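Local structure of CAG pathogenicity island protein 13 (Helicobacter pylori, 2G3V) at residues K40-I45 against H101-N106; K78-D83 against R137-Q142; R90-E95 against E144-K149; L119-P124 against L153-M158. The protein is of unknown function but is encoded in the cag pathogenicity island, which specifies a type IV secretion system. One frame throughout, in Å; residues are numbered along the deposited sequence.

Contact 1: K40-I45 against H101-N106; sequences KIIDQI and HAIAEN
I103 lays its two branches over a pair of isoleucines, I42 and I45, that stand one turn apart on the facing helix. Its CD1 meets CD1 of I45 at 3.5 Å, the two methyls approaching tip to tip and closer than usual van der Waals contact. The other branch behaves differently: CG2 of I103 lies 4.0 Å from CD1 of I42, and there the two side chains slide past each other in opposite directions. In I103 the first torsion sets CG1 anti to the carbonyl carbon (chi1 -68°), and an extended chi2 carries CD1 onward to I45 while CG2 is left for I42.

The division of labour is a neat example of one branched residue serving two partners. The CB of I45 is directed at the opposite helix, whereas I42 starts out across it and only its CD1 comes near. At the closest backbone position CA of I42 is 8.3 Å from CA of I103, and no hydrogen bond spans the gap, so contact rests on methyl groups alone. Around 127 Å² is buried in all.

I45 packs further against L99 and L100 of helix 82-105 and against L119 in the following loop, and I103 reaches L110. The contact thus joins the first half of helix 35-57 to the last turn of helix 82-105, with the loop beyond that helix closing in beside I45.

Contact 2: K78-D83 against R137-Q142; sequences KSIGVD and REMDSQ
I80 provides the apolar part of this contact, pressing its CD1 against the base of M139, a selenomethionine. That methyl lies 3.9 Å from CG of M139 and nearly as close to its CB, with the two side chains crossing at about a right angle. Bends at chi2 (66°) and chi3 then turn the selenium end of M139 away from I80, and the residue goes on to pack on M70, M134 and F85. I80 itself sits in the short link between helices 73-79 and 82-105.

A second kind of meeting sets hydrocarbon beside carboxylate. OD1 of D140 rests 3.7 Å from CG1 of I80 and equally near CG2 of I80, lodged between the two branches as the side chains slide past each other in opposite directions. This is van der Waals contact, and no hydrogen bond joins the two segments.

Charge acts within the helix 136-149. NH2 of R137 is 3.3 Å from OD2 of D140, a salt bridge in which the oxygen lies well out of the guanidinium plane, so that no N-H points at it.

The chemistry is therefore divided: dispersion does the joining across the interface, while the positive charge of R137 would probably help keep the partly exposed D140 ionised even with one oxygen set against a hydrocarbon surface.

Contact 3: R90-E95 against E144-K149; sequences RLLESE and ELYGTK
L91 sends CG anti to its own nitrogen (chi1 -160°), which aims CD2 at the backbone of the facing helix, while L92 starts out across that helix and a first torsion of -99° goes with its CD1 coming nearer to the ring of Y146. CD2 of L91 rests 3.8 Å from O of Y146 and 4.1 Å from CA of G147, touching main chain at both residues. The second meeting lies one residue further on: CD1 of L92 comes to 4.1 Å from CD1 of Y146, the two side chains crossing at about a right angle and the methyl reaching the ring obliquely.

Beyond the leucines, the ring of Y146 stands edge-to-face with F125, and its hydroxyl is hydrogen-bonded to the carbonyl of I121. These two partners probably help to hold the ring in place. L91 also packs on L150 and P151, in the loop that follows helix 136-149, so its contact with that helix carries on past the helix's end. L92 leans the other way as well, onto F52 of helix 35-57, and thereby links the pair to a third helix.

The segment axes pass 10.8 Å apart at a signed angle of 51°, an oblique helix-helix packing of helices 82-105 and 136-149 in a fold built of helices without strands.

Contact 4: L119-P124 against L153-M158; sequences LGIFLP and LKLFVM
I121 is the bump in this contact, and the notch that receives it is formed by L155 and F156. Its CD1 meets CD1 of L155 tip to tip at 4.0 Å, and the same methyl lies 4.1 Å from CZ of F156, so one methyl rests against both a leucine branch and the end of a phenyl ring. Beside it, F122 makes the second protrusion. CZ of F122 stands 3.8 Å from CE2 of F156, and that carbon lies at the edge of the F122 ring, near its plane; seen from the F156 ring the approach is oblique.

Each ring is backed by its neighbour in sequence. CG2 of I121 sits 3.8 Å above one face of the F122 ring, offset toward the rim, and CB of L155 covers one face of F156 in the same manner. The backbones supply the shape. L155 is extended, and F156 then takes a positive phi of 70°, a combination in which both of these consecutive residues direct their CB atoms at the opposite segment. In segment 119-124, helical backbone angles from L119 to F122 let O of L119 accept from N of F122 at 2.9 Å and from N of L123.

F122 continues onto M48 and F52 of helix 35-57, while both rings touch L99. All four touching residues are buried and meet through hydrocarbon alone, so shape and dispersion, with no directional bond across the two loops, hold them together.

How the contacts relate
Contact 4 lies deepest, its centre about 5 Å from the centre of the chain, whereas contact 2 is farthest out at about 19 Å and the one where a carboxylate, D140, touches the opposite segment. Contacts 1 and 3 use helix 82-105, and contact 2 the turn leading into it; contacts 2 and 3 share helix 136-149. Contact 4 pairs two loops instead, and touches the rest: L119 packs on I45 of contact 1, F122 on E95 of contact 3, and P124 on Q142 of contact 2. Contacts 1 and 4 are wholly hydrocarbon across their interfaces; contact 3, only partly buried, adds main-chain atoms.

Contact 1: K40-I45 against H101-N106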
loop_
_atom_site.group_PDB
_atom_site.type_symbol
_atom_site.label_atom_id
_atom_site.label_comp_id
_atom_site.label_asym_id
_atom_site.label_seq_id
_atom_site.Cartn_x
_atom_site.Cartn_y
_atom_site.Cartn_z
ATOM N N LYS A 40 4.432 12.911 6.319
ATOM C CA LYS A 40 5.453 12.095 5.692
ATOM C C LYS A 40 4.781 10.857 5.086
ATOM O O LYS A 40 5.067 10.456 3.953
ATOM C CB LYS A 40 6.475 11.668 6.736
ATOM C CG LYS A 40 7.661 10.927 6.164
ATOM C CD LYS A 40 8.511 10.326 7.260
ATOM C CE LYS A 40 9.794 9.706 6.699
ATOM N NZ LYS A 40 9.539 8.569 5.763
ATOM N N ILE A 41 3.880 10.257 5.853
ATOM C CA ILE A 41 3.146 9.075 5.401
ATOM C C ILE A 41 2.233 9.419 4.216
ATOM O O ILE A 41 2.239 8.724 3.214
ATOM C CB ILE A 41 2.266 8.494 6.539
ATOM C CG1 ILE A 41 3.115 8.224 7.782
ATOM C CG2 ILE A 41 1.546 7.244 6.063
ATOM C CD1 ILE A 41 3.972 6.990 7.728
ATOM N N ILE A 42 1.457 10.496 4.347
ATOM C CA ILE A 42 0.532 10.954 3.300
ATOM C C ILE A 42 1.195 11.257 1.953
ATOM O O ILE A 42 0.683 10.875 0.902
ATOM C CB ILE A 42 -0.229 12.205 3.777
ATOM C CG1 ILE A 42 -0.986 11.867 5.073
ATOM C CG2 ILE A 42 -1.188 12.702 2.685
ATOM C CD1 ILE A 42 -1.796 13.047 5.664
ATOM N N ASP A 43 2.322 11.954 1.978
ATOM C CA ASP A 43 3.019 12.269 0.738
ATOM C C ASP A 43 3.522 10.995 0.083
ATOM O O ASP A 43 3.541 10.885 -1.149
ATOM C CB ASP A 43 4.187 13.206 0.999
ATOM C CG ASP A 43 3.742 14.541 1.537
ATOM O OD1 ASP A 43 2.553 14.879 1.351
ATOM O OD2 ASP A 43 4.578 15.251 2.136
ATOM N N GLN A 44 3.911 10.022 0.903
ATOM C CA GLN A 44 4.391 8.751 0.389
ATOM C C GLN A 44 3.282 7.974 -0.320
ATOM O O GLN A 44 3.508 7.312 -1.329
ATOM C CB GLN A 44 4.953 7.895 1.521
ATOM C CG GLN A 44 6.456 7.696 1.479
ATOM C CD GLN A 44 6.926 6.721 2.540
ATOM O OE1 GLN A 44 7.085 7.076 3.716
ATOM N NE2 GLN A 44 7.134 5.466 2.133
ATOM N N ILE A 45 2.081 8.041 0.226
ATOM C CA ILE A 45 0.948 7.360 -0.375
ATOM C C ILE A 45 0.620 8.051 -1.699
ATOM O O ILE A 45 0.296 7.398 -2.678
ATOM C CB ILE A 45 -0.293 7.395 0.574
ATOM C CG1 ILE A 45 0.023 6.613 1.856
ATOM C CG2 ILE A 45 -1.536 6.823 -0.132
ATOM C CD1 ILE A 45 -1.092 6.614 2.886
ATOM N N HIS A 101 -8.686 8.808 0.578
ATOM C CA HIS A 101 -9.967 9.385 0.990
ATOM C C HIS A 101 -10.285 9.024 2.429
ATOM O O HIS A 101 -10.820 9.852 3.175
ATOM C CB HIS A 101 -11.103 8.925 0.070
ATOM C CG HIS A 101 -11.057 9.558 -1.278
ATOM N ND1 HIS A 101 -11.011 10.925 -1.447
ATOM C CD2 HIS A 101 -11.006 9.022 -2.519
ATOM C CE1 HIS A 101 -10.929 11.204 -2.735
ATOM N NE2 HIS A 101 -10.923 10.066 -3.407
ATOM N N ALA A 102 -9.962 7.786 2.807
ATOM C CA ALA A 102 -10.174 7.322 4.175
ATOM C C ALA A 102 -9.461 8.313 5.084
ATOM O O ALA A 102 -10.049 8.827 6.039
ATOM C CB ALA A 102 -9.593 5.931 4.358
ATOM N N ILE A 103 -8.202 8.600 4.741
ATOM C CA ILE A 103 -7.362 9.538 5.472
ATOM C C ILE A 103 -8.025 10.921 5.570
ATOM O O ILE A 103 -8.063 11.526 6.640
ATOM C CB ILE A 103 -5.957 9.653 4.782
ATOM C CG1 ILE A 103 -5.192 8.333 4.951
ATOM C CG2 ILE A 103 -5.143 10.829 5.379
ATOM C CD1 ILE A 103 -3.875 8.248 4.200
ATOM N N ALA A 104 -8.556 11.423 4.461
ATOM C CA ALA A 104 -9.216 12.726 4.459
ATOM C C ALA A 104 -10.458 12.763 5.358
ATOM O O ALA A 104 -10.570 13.605 6.236
ATOM C CB ALA A 104 -9.603 13.103 3.025
ATOM N N GLU A 105 -11.381 11.840 5.114
ATOM C CA GLU A 105 -12.648 11.718 5.841
ATOM C C GLU A 105 -12.578 11.288 7.326
ATOM O O GLU A 105 -13.594 11.307 8.030
ATOM C CB GLU A 105 -13.546 10.750 5.056
ATOM C CG GLU A 105 -14.962 10.531 5.592
ATOM C CD GLU A 105 -15.863 11.756 5.452
ATOM O OE1 GLU A 105 -15.826 12.412 4.389
ATOM O OE2 GLU A 105 -16.621 12.054 6.400
ATOM N N ASN A 106 -11.403 10.872 7.790
ATOM C CA ASN A 106 -11.216 10.469 9.186
ATOM C C ASN A 106 -9.800 10.835 9.683
ATOM O O ASN A 106 -8.894 9.993 9.669
ATOM C CB ASN A 106 -11.411 8.958 9.364
ATOM C CG ASN A 106 -12.633 8.413 8.631
ATOM O OD1 ASN A 106 -12.508 7.854 7.538
ATOM N ND2 ASN A 106 -13.816 8.557 9.238
#

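Contact 2: K78-D83 against R137-Q142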
loop_
_atom_site.group_PDB
_atom_site.type_symbol
_atom_site.label_atom_id
_atom_site.label_comp_id
_atom_site.label_asym_id
_atom_site.label_seq_id
_atom_site.Cartn_x
_atom_site.Cartn_y
_atom_site.Cartn_z
ATOM N N LYS A 78 8.537 -11.869 -21.243
ATOM C CA LYS A 78 8.152 -13.144 -21.843
ATOM C C LYS A 78 7.294 -13.953 -20.865
ATOM O O LYS A 78 6.207 -14.425 -21.200
ATOM C CB LYS A 78 9.402 -13.954 -22.219
ATOM C CG LYS A 78 10.274 -13.293 -23.290
ATOM C CD LYS A 78 9.575 -13.260 -24.650
ATOM C CE LYS A 78 10.295 -12.352 -25.640
ATOM N NZ LYS A 78 10.179 -10.911 -25.261
ATOM N N SER A 79 7.794 -14.108 -19.646
ATOM C CA SER A 79 7.074 -14.870 -18.641
ATOM C C SER A 79 5.807 -14.178 -18.134
ATOM O O SER A 79 4.760 -14.811 -17.988
ATOM C CB SER A 79 7.998 -15.158 -17.461
ATOM O OG SER A 79 9.231 -15.697 -17.902
ATOM N N ILE A 80 5.893 -12.882 -17.866
ATOM C CA ILE A 80 4.740 -12.165 -17.336
ATOM C C ILE A 80 4.087 -11.184 -18.314
ATOM O O ILE A 80 2.886 -11.232 -18.524
ATOM C CB ILE A 80 5.135 -11.452 -16.023
ATOM C CG1 ILE A 80 5.842 -12.455 -15.105
ATOM C CG2 ILE A 80 3.901 -10.916 -15.301
ATOM C CD1 ILE A 80 6.539 -11.846 -13.902
ATOM N N GLY A 81 4.870 -10.295 -18.913
ATOM C CA GLY A 81 4.293 -9.345 -19.859
ATOM C C GLY A 81 3.726 -8.083 -19.227
ATOM O O GLY A 81 3.202 -8.105 -18.109
ATOM N N VAL A 82 3.824 -6.979 -19.956
ATOM C CA VAL A 82 3.335 -5.696 -19.474
ATOM C C VAL A 82 1.838 -5.692 -19.211
ATOM O O VAL A 82 1.341 -4.912 -18.394
ATOM C CB VAL A 82 3.643 -4.585 -20.482
ATOM C CG1 VAL A 82 5.131 -4.425 -20.626
ATOM C CG2 VAL A 82 2.994 -4.908 -21.829
ATOM N N ASP A 83 1.125 -6.563 -19.905
ATOM C CA ASP A 83 -0.319 -6.653 -19.764
ATOM C C ASP A 83 -0.794 -7.020 -18.357
ATOM O O ASP A 83 -1.835 -6.526 -17.895
ATOM C CB ASP A 83 -0.877 -7.646 -20.802
ATOM C CG ASP A 83 0.042 -8.852 -21.027
ATOM O OD1 ASP A 83 -0.078 -9.842 -20.267
ATOM O OD2 ASP A 83 0.887 -8.801 -21.960
ATOM N N ARG A 137 8.880 -15.878 -10.823
ATOM C CA ARG A 137 7.794 -16.630 -10.205
ATOM C C ARG A 137 7.162 -15.853 -9.063
ATOM O O ARG A 137 5.943 -15.730 -8.972
ATOM C CB ARG A 137 8.316 -17.971 -9.691
ATOM C CG ARG A 137 8.884 -18.891 -10.777
ATOM C CD ARG A 137 7.808 -19.355 -11.747
ATOM N NE ARG A 137 7.234 -18.241 -12.492
ATOM C CZ ARG A 137 6.248 -18.353 -13.377
ATOM N NH1 ARG A 137 5.710 -19.542 -13.635
ATOM N NH2 ARG A 137 5.801 -17.277 -14.010
ATOM N N GLU A 138 8.006 -15.343 -8.178
ATOM C CA GLU A 138 7.532 -14.552 -7.046
ATOM C C GLU A 138 6.608 -13.441 -7.536
ATOM O O GLU A 138 5.504 -13.260 -7.029
ATOM C CB GLU A 138 8.718 -13.915 -6.322
ATOM C CG GLU A 138 9.312 -14.732 -5.205
ATOM C CD GLU A 138 10.630 -14.152 -4.720
ATOM O OE1 GLU A 138 10.703 -12.912 -4.525
ATOM O OE2 GLU A 138 11.587 -14.938 -4.537
HETATM N N MSE A 139 7.072 -12.696 -8.532
HETATM C CA MSE A 139 6.290 -11.588 -9.063
HETATM C C MSE A 139 4.974 -12.062 -9.657
HETATM O O MSE A 139 3.932 -11.456 -9.430
HETATM C CB MSE A 139 7.107 -10.834 -10.124
HETATM C CG MSE A 139 6.448 -9.562 -10.682
HETATM SE SE MSE A 139 6.220 -8.121 -9.407
HETATM C CE MSE A 139 8.062 -7.554 -9.268
ATOM N N ASP A 140 5.021 -13.153 -10.409
ATOM C CA ASP A 140 3.827 -13.666 -11.048
ATOM C C ASP A 140 2.734 -14.023 -10.076
ATOM O O ASP A 140 1.582 -13.651 -10.273
ATOM C CB ASP A 140 4.166 -14.883 -11.910
ATOM C CG ASP A 140 3.177 -15.085 -13.042
ATOM O OD1 ASP A 140 2.835 -14.085 -13.727
ATOM O OD2 ASP A 140 2.746 -16.241 -13.257
ATOM N N SER A 141 3.076 -14.749 -9.017
ATOM C CA SER A 141 2.050 -15.137 -8.049
ATOM C C SER A 141 1.617 -13.964 -7.179
ATOM O O SER A 141 0.464 -13.903 -6.740
ATOM C CB SER A 141 2.525 -16.304 -7.179
ATOM O OG SER A 141 3.712 -15.978 -6.491
ATOM N N GLN A 142 2.534 -13.035 -6.929
ATOM C CA GLN A 142 2.198 -11.878 -6.129
ATOM C C GLN A 142 1.151 -11.097 -6.897
ATOM O O GLN A 142 0.160 -10.645 -6.327
ATOM C CB GLN A 142 3.441 -11.014 -5.885
ATOM C CG GLN A 142 3.266 -9.974 -4.771
ATOM C CD GLN A 142 4.530 -9.188 -4.486
ATOM O OE1 GLN A 142 4.991 -8.408 -5.323
ATOM N NE2 GLN A 142 5.102 -9.384 -3.298
#

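Contact 3: R90-E95 against E144-K149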
loop_
_atom_site.group_PDB
_atom_site.type_symbol
_atom_site.label_atom_id
_atom_site.label_comp_id
_atom_site.label_asym_id
_atom_site.label_seq_id
_atom_site.Cartn_x
_atom_site.Cartn_y
_atom_site.Cartn_z
ATOM N N ARG A 90 -3.588 -0.806 -12.039
ATOM C CA ARG A 90 -4.875 -0.139 -12.177
ATOM C C ARG A 90 -5.566 -0.295 -10.835
ATOM O O ARG A 90 -6.181 0.636 -10.320
ATOM C CB ARG A 90 -5.711 -0.796 -13.272
ATOM C CG ARG A 90 -5.052 -0.729 -14.636
ATOM C CD ARG A 90 -6.063 -0.828 -15.763
ATOM N NE ARG A 90 -5.460 -0.567 -17.074
ATOM C CZ ARG A 90 -4.932 -1.509 -17.848
ATOM N NH1 ARG A 90 -4.934 -2.775 -17.442
ATOM N NH2 ARG A 90 -4.407 -1.188 -19.025
ATOM N N LEU A 91 -5.420 -1.487 -10.267
ATOM C CA LEU A 91 -6.020 -1.847 -8.992
ATOM C C LEU A 91 -5.252 -1.225 -7.818
ATOM O O LEU A 91 -5.818 -0.994 -6.752
ATOM C CB LEU A 91 -6.059 -3.379 -8.874
ATOM C CG LEU A 91 -7.026 -4.038 -7.882
ATOM C CD1 LEU A 91 -8.470 -3.801 -8.337
ATOM C CD2 LEU A 91 -6.734 -5.525 -7.804
ATOM N N LEU A 92 -3.962 -0.966 -8.016
ATOM C CA LEU A 92 -3.120 -0.345 -6.990
ATOM C C LEU A 92 -3.454 1.139 -6.905
ATOM O O LEU A 92 -3.505 1.702 -5.813
ATOM C CB LEU A 92 -1.629 -0.509 -7.327
ATOM C CG LEU A 92 -0.829 -1.628 -6.650
ATOM C CD1 LEU A 92 -1.658 -2.897 -6.551
ATOM C CD2 LEU A 92 0.425 -1.891 -7.438
ATOM N N GLU A 93 -3.678 1.771 -8.059
ATOM C CA GLU A 93 -4.022 3.191 -8.096
ATOM C C GLU A 93 -5.354 3.385 -7.388
ATOM O O GLU A 93 -5.553 4.342 -6.637
ATOM C CB GLU A 93 -4.158 3.685 -9.535
ATOM C CG GLU A 93 -4.448 5.179 -9.636
ATOM C CD GLU A 93 -5.122 5.562 -10.943
ATOM O OE1 GLU A 93 -4.645 5.129 -12.015
ATOM O OE2 GLU A 93 -6.130 6.299 -10.902
ATOM N N SER A 94 -6.270 2.458 -7.641
ATOM C CA SER A 94 -7.588 2.499 -7.029
ATOM C C SER A 94 -7.493 2.426 -5.510
ATOM O O SER A 94 -8.068 3.248 -4.802
ATOM C CB SER A 94 -8.447 1.336 -7.545
ATOM O OG SER A 94 -8.644 1.415 -8.947
ATOM N N GLU A 95 -6.768 1.433 -5.007
ATOM C CA GLU A 95 -6.624 1.267 -3.566
ATOM C C GLU A 95 -5.904 2.451 -2.924
ATOM O O GLU A 95 -6.265 2.877 -1.835
ATOM C CB GLU A 95 -5.884 -0.043 -3.242
ATOM C CG GLU A 95 -6.572 -1.277 -3.804
ATOM C CD GLU A 95 -8.080 -1.290 -3.536
ATOM O OE1 GLU A 95 -8.484 -1.160 -2.353
ATOM O OE2 GLU A 95 -8.861 -1.430 -4.506
ATOM N N GLU A 144 -0.879 -12.273 -9.205
ATOM C CA GLU A 144 -2.101 -13.069 -9.223
ATOM C C GLU A 144 -2.856 -12.905 -7.898
ATOM O O GLU A 144 -4.056 -12.621 -7.877
ATOM C CB GLU A 144 -1.756 -14.544 -9.439
ATOM C CG GLU A 144 -2.887 -15.353 -10.075
ATOM C CD GLU A 144 -3.283 -14.813 -11.452
ATOM O OE1 GLU A 144 -2.419 -14.793 -12.365
ATOM O OE2 GLU A 144 -4.454 -14.403 -11.624
ATOM N N LEU A 145 -2.132 -13.076 -6.794
ATOM C CA LEU A 145 -2.704 -12.941 -5.460
ATOM C C LEU A 145 -3.387 -11.588 -5.295
ATOM O O LEU A 145 -4.554 -11.518 -4.925
ATOM C CB LEU A 145 -1.604 -13.108 -4.401
ATOM C CG LEU A 145 -2.058 -13.227 -2.939
ATOM C CD1 LEU A 145 -2.789 -14.552 -2.711
ATOM C CD2 LEU A 145 -0.860 -13.138 -2.041
ATOM N N TYR A 146 -2.656 -10.513 -5.580
ATOM C CA TYR A 146 -3.211 -9.168 -5.446
ATOM C C TYR A 146 -4.470 -9.017 -6.281
ATOM O O TYR A 146 -5.478 -8.468 -5.823
ATOM C CB TYR A 146 -2.181 -8.107 -5.881
ATOM C CG TYR A 146 -1.331 -7.564 -4.746
ATOM C CD1 TYR A 146 -1.517 -6.267 -4.267
ATOM C CD2 TYR A 146 -0.363 -8.363 -4.130
ATOM C CE1 TYR A 146 -0.756 -5.772 -3.196
ATOM C CE2 TYR A 146 0.396 -7.890 -3.066
ATOM C CZ TYR A 146 0.199 -6.594 -2.602
ATOM O OH TYR A 146 0.958 -6.135 -1.557
ATOM N N GLY A 147 -4.398 -9.502 -7.512
ATOM C CA GLY A 147 -5.531 -9.398 -8.400
ATOM C C GLY A 147 -6.766 -10.081 -7.860
ATOM O O GLY A 147 -7.885 -9.681 -8.174
ATOM N N THR A 148 -6.581 -11.111 -7.042
ATOM C CA THR A 148 -7.729 -11.839 -6.504
ATOM C C THR A 148 -8.265 -11.342 -5.162
ATOM O O THR A 148 -9.479 -11.299 -4.949
ATOM C CB THR A 148 -7.424 -13.341 -6.406
ATOM O OG1 THR A 148 -6.198 -13.542 -5.691
ATOM C CG2 THR A 148 -7.300 -13.924 -7.795
ATOM N N LYS A 149 -7.372 -10.954 -4.262
ATOM C CA LYS A 149 -7.792 -10.464 -2.961
ATOM C C LYS A 149 -8.336 -9.024 -2.978
ATOM O O LYS A 149 -9.470 -8.769 -2.571
ATOM C CB LYS A 149 -6.627 -10.558 -1.968
ATOM C CG LYS A 149 -6.263 -11.971 -1.547
ATOM C CD LYS A 149 -5.272 -11.950 -0.381
ATOM C CE LYS A 149 -5.017 -13.356 0.186
ATOM N NZ LYS A 149 -4.059 -13.357 1.348
#

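Contact 4: L119-P124 against L153-M158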
loop_
_atom_site.group_PDB
_atom_site.type_symbol
_atom_site.label_atom_id
_atom_site.label_comp_id
_atom_site.label_asym_id
_atom_site.label_seq_id
_atom_site.Cartn_x
_atom_site.Cartn_y
_atom_site.Cartn_z
ATOM N N LEU A 119 1.372 0.818 4.459
ATOM C CA LEU A 119 2.281 1.042 3.340
ATOM C C LEU A 119 2.775 -0.280 2.764
ATOM O O LEU A 119 3.004 -0.398 1.548
ATOM C CB LEU A 119 3.473 1.891 3.789
ATOM C CG LEU A 119 3.152 3.301 4.292
ATOM C CD1 LEU A 119 4.388 3.919 4.925
ATOM C CD2 LEU A 119 2.648 4.159 3.143
ATOM N N GLY A 120 2.933 -1.297 3.609
ATOM C CA GLY A 120 3.398 -2.603 3.167
ATOM C C GLY A 120 2.581 -3.250 2.054
ATOM O O GLY A 120 3.023 -4.203 1.408
ATOM N N ILE A 121 1.384 -2.742 1.814
ATOM C CA ILE A 121 0.564 -3.288 0.754
ATOM C C ILE A 121 1.050 -2.820 -0.609
ATOM O O ILE A 121 0.952 -3.546 -1.593
ATOM C CB ILE A 121 -0.897 -2.862 0.930
ATOM C CG1 ILE A 121 -1.465 -3.541 2.172
ATOM C CG2 ILE A 121 -1.713 -3.197 -0.322
ATOM C CD1 ILE A 121 -2.864 -3.102 2.505
ATOM N N PHE A 122 1.611 -1.618 -0.654
ATOM C CA PHE A 122 2.039 -1.035 -1.916
ATOM C C PHE A 122 3.519 -1.116 -2.252
ATOM O O PHE A 122 3.878 -1.102 -3.428
ATOM C CB PHE A 122 1.569 0.420 -1.962
ATOM C CG PHE A 122 0.138 0.602 -1.524
ATOM C CD1 PHE A 122 -0.911 0.228 -2.353
ATOM C CD2 PHE A 122 -0.156 1.059 -0.239
ATOM C CE1 PHE A 122 -2.236 0.293 -1.909
ATOM C CE2 PHE A 122 -1.483 1.128 0.218
ATOM C CZ PHE A 122 -2.520 0.740 -0.618
ATOM N N LEU A 123 4.369 -1.208 -1.233
ATOM C CA LEU A 123 5.823 -1.269 -1.426
ATOM C C LEU A 123 6.383 -2.308 -2.419
ATOM O O LEU A 123 7.300 -2.007 -3.175
ATOM C CB LEU A 123 6.510 -1.427 -0.061
ATOM C CG LEU A 123 6.944 -0.148 0.679
ATOM C CD1 LEU A 123 6.119 1.028 0.248
ATOM C CD2 LEU A 123 6.833 -0.357 2.193
ATOM N N PRO A 124 5.840 -3.536 -2.434
ATOM C CA PRO A 124 6.293 -4.611 -3.342
ATOM C C PRO A 124 6.183 -4.279 -4.837
ATOM O O PRO A 124 6.802 -4.925 -5.680
ATOM C CB PRO A 124 5.386 -5.784 -2.971
ATOM C CG PRO A 124 5.119 -5.548 -1.537
ATOM C CD PRO A 124 4.847 -4.062 -1.481
ATOM N N LEU A 153 -12.029 -7.279 -1.450
ATOM C CA LEU A 153 -11.431 -7.097 -0.132
ATOM C C LEU A 153 -11.802 -5.727 0.418
ATOM O O LEU A 153 -11.601 -5.453 1.594
ATOM C CB LEU A 153 -9.906 -7.245 -0.211
ATOM C CG LEU A 153 -9.073 -7.241 1.084
ATOM C CD1 LEU A 153 -9.557 -8.321 2.047
ATOM C CD2 LEU A 153 -7.620 -7.472 0.740
ATOM N N LYS A 154 -12.351 -4.880 -0.447
ATOM C CA LYS A 154 -12.769 -3.525 -0.080
ATOM C C LYS A 154 -11.986 -3.014 1.119
ATOM O O LYS A 154 -12.539 -2.871 2.210
ATOM C CB LYS A 154 -14.269 -3.495 0.258
ATOM C CG LYS A 154 -15.201 -4.152 -0.767
ATOM C CD LYS A 154 -15.762 -3.156 -1.771
ATOM C CE LYS A 154 -14.697 -2.685 -2.752
ATOM N NZ LYS A 154 -15.250 -1.768 -3.788
ATOM N N LEU A 155 -10.693 -2.776 0.938
ATOM C CA LEU A 155 -9.874 -2.251 2.033
ATOM C C LEU A 155 -10.063 -0.726 2.096
ATOM O O LEU A 155 -10.360 -0.084 1.080
ATOM C CB LEU A 155 -8.386 -2.559 1.800
ATOM C CG LEU A 155 -7.831 -3.992 1.851
ATOM C CD1 LEU A 155 -6.486 -4.020 1.132
ATOM C CD2 LEU A 155 -7.689 -4.470 3.292
ATOM N N PHE A 156 -9.915 -0.156 3.288
ATOM C CA PHE A 156 -10.023 1.296 3.478
ATOM C C PHE A 156 -11.399 1.937 3.330
ATOM O O PHE A 156 -11.530 3.151 3.414
ATOM C CB PHE A 156 -9.042 1.999 2.543
ATOM C CG PHE A 156 -7.657 1.426 2.589
ATOM C CD1 PHE A 156 -6.986 1.284 3.807
ATOM C CD2 PHE A 156 -7.021 1.030 1.424
ATOM C CE1 PHE A 156 -5.691 0.749 3.857
ATOM C CE2 PHE A 156 -5.733 0.500 1.461
ATOM C CZ PHE A 156 -5.065 0.359 2.683
ATOM N N VAL A 157 -12.425 1.124 3.116
ATOM C CA VAL A 157 -13.788 1.627 2.979
ATOM C C VAL A 157 -14.381 1.615 4.380
ATOM O O VAL A 157 -14.860 0.585 4.846
ATOM C CB VAL A 157 -14.626 0.711 2.058
ATOM C CG1 VAL A 157 -16.044 1.251 1.922
ATOM C CG2 VAL A 157 -13.962 0.609 0.699
HETATM N N MSE A 158 -14.348 2.757 5.050
HETATM C CA MSE A 158 -14.853 2.847 6.416
HETATM C C MSE A 158 -16.372 2.834 6.565
HETATM O O MSE A 158 -17.110 3.200 5.653
HETATM C CB MSE A 158 -14.303 4.106 7.101
HETATM C CG MSE A 158 -12.817 4.348 6.877
HETATM SE SE MSE A 158 -11.726 2.790 7.151
HETATM C CE MSE A 158 -11.610 2.815 9.076
#